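Local coordinates for ferric vibriobactin ABC transporter, periplasmic ferric vibriobactin-binding protein (Vibrio cholerae, PDB 3R5S), which probably binds ferric vibriobactin in the periplasm and hands it to an ABC transporter for iron uptake, at residues N166-H171 / T230-M235. Numbering follows the deposited sequence.
Sequences NIVSYH and TFLITM
Asn166 pairs with Thr230 where two neighbouring parallel strands, 165-169 and 229-232, run through the central part of a five-stranded mixed sheet, in one of the two lobes of this solute-binding protein. The short segments lie 4.7 Å apart between axes and cross at -34°, a twisted parallel pair. Asn166 O accepts Phe231 N at 2.8 Å, with 174° at the hydrogen, while its side-chain end comes close to Thr230 OG1, whose hydroxyl is hydrogen-bonded to Ser254. Ile167 projects to the face opposite Asn166 and Thr230, together with Phe231, where helix 185-192 covers both through Leu190. The CG2 methyl of Ile167, held across from its backbone N, touches Ile233 CD1 at 3.6 Å. Val168 carries the next two bonds: its N donates to Phe231 O, and Val168 O receives Ile233 N at 2.8 Å, the donor tilted 19° from the carbonyl plane. Val168 N and O thus bond to Phe231 and Ile233, the residues either side of its bridge partner Leu232, as in parallel pairing. The Val168 and Leu232 side chains run abreast, with Val168 CB 4.0 Å from Leu232 CD2, and helix 237-244 packs on Leu232 through Ala240 and Phe243. Ser169 extends the contact as its CA and CB rest against Ile233 CB. Beyond it the direct bonding gives way to water: Tyr170 N donates to a water that in turn donates to Ile233 O, bridging the strand end to the type II turn Leu232-Met235. The trans CG of Tyr170 carries its ring away from 230-235 to Phe243, edge-to-face, and its hydroxyl to Asp246. The extended selenomethionine Met235 reaches back from the turn, bringing its CE to the ring edge, near the ring plane, 4.0 Å from Tyr170 CD2.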
ATOM      1  N   ASN A 166      13.198  -3.802 -13.584  1.00  8.04           N
ATOM      2  CA  ASN A 166      12.367  -4.802 -12.936  1.00  9.70           C
ATOM      3  C   ASN A 166      12.184  -4.443 -11.474  1.00 10.07           C
ATOM      4  O   ASN A 166      12.887  -3.568 -10.953  1.00  8.45           O
ATOM      5  CB  ASN A 166      12.898  -6.236 -13.142  1.00 11.28           C
ATOM      6  CG  ASN A 166      14.396  -6.342 -12.958  1.00 11.59           C
ATOM      7  OD1 ASN A 166      15.113  -6.840 -13.841  1.00 15.33           O
ATOM      8  ND2 ASN A 166      14.882  -5.876 -11.820  1.00  6.78           N
ATOM      9  N   ILE A 167      11.207  -5.085 -10.837  1.00  8.91           N
ATOM     10  CA  ILE A 167      10.871  -4.831  -9.445  1.00  8.80           C
ATOM     11  C   ILE A 167      10.974  -6.138  -8.679  1.00 11.31           C
ATOM     12  O   ILE A 167      10.182  -7.058  -8.877  1.00 10.59           O
ATOM     13  CB  ILE A 167       9.440  -4.253  -9.314  1.00  8.55           C
ATOM     14  CG1 ILE A 167       9.304  -2.992 -10.164  1.00  9.71           C
ATOM     15  CG2 ILE A 167       9.094  -3.982  -7.847  1.00  9.01           C
ATOM     16  CD1 ILE A 167       7.861  -2.472 -10.270  1.00  9.87           C
ATOM     17  N   VAL A 168      11.963  -6.221  -7.802  1.00 11.76           N
ATOM     18  CA  VAL A 168      12.300  -7.484  -7.171  1.00 12.41           C
ATOM     19  C   VAL A 168      12.153  -7.427  -5.661  1.00 13.55           C
ATOM     20  O   VAL A 168      12.463  -6.412  -5.036  1.00 13.11           O
ATOM     21  CB  VAL A 168      13.748  -7.898  -7.531  1.00 12.71           C
ATOM     22  CG1 VAL A 168      14.170  -9.136  -6.750  1.00 15.97           C
ATOM     23  CG2 VAL A 168      13.867  -8.131  -9.022  1.00 10.52           C
ATOM     24  N   SER A 169      11.665  -8.524  -5.087  1.00 11.04           N
ATOM     25  CA  SER A 169      11.679  -8.718  -3.649  1.00 11.90           C
ATOM     26  C   SER A 169      12.749  -9.761  -3.369  1.00 11.36           C
ATOM     27  O   SER A 169      12.534 -10.944  -3.599  1.00 11.33           O
ATOM     28  CB  SER A 169      10.319  -9.214  -3.160  1.00 12.34           C
ATOM     29  OG  SER A 169      10.267  -9.260  -1.740  1.00 16.02           O
ATOM     30  N   TYR A 170      13.900  -9.313  -2.882  1.00  8.63           N
ATOM     31  CA  TYR A 170      15.078 -10.168  -2.775  1.00 11.20           C
ATOM     32  C   TYR A 170      15.239 -10.726  -1.365  1.00 14.26           C
ATOM     33  O   TYR A 170      15.307  -9.961  -0.391  1.00 13.47           O
ATOM     34  CB  TYR A 170      16.315  -9.364  -3.164  1.00  8.76           C
ATOM     35  CG  TYR A 170      17.624 -10.094  -3.026  1.00 13.05           C
ATOM     36  CD1 TYR A 170      17.997 -11.068  -3.949  1.00 11.47           C
ATOM     37  CD2 TYR A 170      18.506  -9.795  -1.993  1.00 10.60           C
ATOM     38  CE1 TYR A 170      19.207 -11.737  -3.837  1.00 10.14           C
ATOM     39  CE2 TYR A 170      19.730 -10.459  -1.877  1.00 10.05           C
ATOM     40  CZ  TYR A 170      20.070 -11.426  -2.801  1.00 13.58           C
ATOM     41  OH  TYR A 170      21.275 -12.095  -2.687  1.00 11.99           O
ATOM     42  N   HIS A 171      15.291 -12.052  -1.255  1.00 11.29           N
ATOM     43  CA  HIS A 171      15.552 -12.708   0.028  1.00 14.46           C
ATOM     44  C   HIS A 171      16.830 -13.533  -0.005  1.00 17.11           C
ATOM     45  O   HIS A 171      17.217 -14.125   1.001  1.00 17.37           O
ATOM     46  CB  HIS A 171      14.391 -13.608   0.436  1.00 15.77           C
ATOM     47  CG  HIS A 171      13.093 -12.883   0.595  1.00 20.26           C
ATOM     48  ND1 HIS A 171      12.855 -12.007   1.630  1.00 22.31           N
ATOM     49  CD2 HIS A 171      11.965 -12.903  -0.152  1.00 21.00           C
ATOM     50  CE1 HIS A 171      11.633 -11.517   1.514  1.00 27.24           C
ATOM     51  NE2 HIS A 171      11.070 -12.048   0.443  1.00 24.69           N
ATOM     52  N   THR A 230      17.181  -2.294 -11.600  1.00  8.04           N
ATOM     53  CA  THR A 230      16.396  -3.074 -10.649  1.00  8.46           C
ATOM     54  C   THR A 230      15.966  -2.234  -9.465  1.00  8.17           C
ATOM     55  O   THR A 230      16.796  -1.546  -8.853  1.00  8.68           O
ATOM     56  CB  THR A 230      17.187  -4.266 -10.095  1.00 11.92           C
ATOM     57  OG1 THR A 230      17.446  -5.204 -11.148  1.00  9.07           O
ATOM     58  CG2 THR A 230      16.396  -4.936  -8.980  1.00  8.23           C
ATOM     59  N   PHE A 231      14.673  -2.304  -9.140  1.00  6.93           N
ATOM     60  CA  PHE A 231      14.145  -1.675  -7.930  1.00  9.08           C
ATOM     61  C   PHE A 231      13.805  -2.743  -6.908  1.00  8.71           C
ATOM     62  O   PHE A 231      13.100  -3.695  -7.222  1.00  9.99           O
ATOM     63  CB  PHE A 231      12.901  -0.843  -8.248  1.00  9.15           C
ATOM     64  CG  PHE A 231      13.197   0.415  -9.010  1.00 11.74           C
ATOM     65  CD1 PHE A 231      13.740   1.527  -8.366  1.00 10.61           C
ATOM     66  CD2 PHE A 231      12.941   0.488 -10.370  1.00  9.09           C
ATOM     67  CE1 PHE A 231      14.013   2.694  -9.070  1.00 11.39           C
ATOM     68  CE2 PHE A 231      13.216   1.653 -11.076  1.00  8.02           C
ATOM     69  CZ  PHE A 231      13.746   2.752 -10.428  1.00  9.50           C
ATOM     70  N   LEU A 232      14.305  -2.576  -5.686  1.00  8.30           N
ATOM     71  CA  LEU A 232      14.180  -3.592  -4.648  1.00  8.09           C
ATOM     72  C   LEU A 232      13.128  -3.255  -3.595  1.00 11.73           C
ATOM     73  O   LEU A 232      13.188  -2.210  -2.945  1.00 11.44           O
ATOM     74  CB  LEU A 232      15.539  -3.839  -3.980  1.00  8.81           C
ATOM     75  CG  LEU A 232      16.628  -4.385  -4.916  1.00 11.91           C
ATOM     76  CD1 LEU A 232      17.989  -4.324  -4.253  1.00 11.20           C
ATOM     77  CD2 LEU A 232      16.292  -5.810  -5.312  1.00 13.77           C
ATOM     78  N   ILE A 233      12.166  -4.158  -3.449  1.00 10.67           N
ATOM     79  CA  ILE A 233      11.075  -4.033  -2.493  1.00 12.08           C
ATOM     80  C   ILE A 233      11.568  -4.058  -1.047  1.00 12.76           C
ATOM     81  O   ILE A 233      12.450  -4.830  -0.709  1.00 11.92           O
ATOM     82  CB  ILE A 233      10.055  -5.197  -2.691  1.00 17.34           C
ATOM     83  CG1 ILE A 233       9.333  -5.052  -4.031  1.00 17.22           C
ATOM     84  CG2 ILE A 233       9.074  -5.277  -1.552  1.00 17.58           C
ATOM     85  CD1 ILE A 233       8.790  -3.664  -4.284  1.00 13.80           C
ATOM     86  N   THR A 234      10.986  -3.196  -0.214  1.00 12.95           N
ATOM     87  CA  THR A 234      11.223  -3.190   1.228  1.00 13.22           C
ATOM     88  C   THR A 234      12.699  -3.036   1.599  1.00 15.25           C
ATOM     89  O   THR A 234      13.150  -3.556   2.619  1.00 16.07           O
ATOM     90  CB  THR A 234      10.624  -4.469   1.893  1.00 18.90           C
ATOM     91  OG1 THR A 234       9.267  -4.641   1.459  1.00 20.04           O
ATOM     92  CG2 THR A 234      10.636  -4.366   3.412  1.00 20.96           C
HETATM   93  N   MSE A 235      13.453  -2.328   0.766  1.00 16.23           N
HETATM   94  CA  MSE A 235      14.890  -2.182   0.983  1.00 14.26           C
HETATM   95  C   MSE A 235      15.373  -0.740   0.809  1.00 14.08           C
HETATM   96  O   MSE A 235      14.938  -0.024  -0.099  1.00 12.86           O
HETATM   97  CB  MSE A 235      15.695  -3.090   0.038  1.00 13.23           C
HETATM   98  CG  MSE A 235      15.774  -4.564   0.438  1.00 12.44           C
HETATM   99 SE   MSE A 235      17.033  -5.502  -0.488  1.00  5.94          SE
HETATM  100  CE  MSE A 235      17.057  -6.968   0.515  1.00 19.43           C
TER
HETATM  101  O   HOH W   1      14.220  -6.714  -1.950  1.00 14.03           O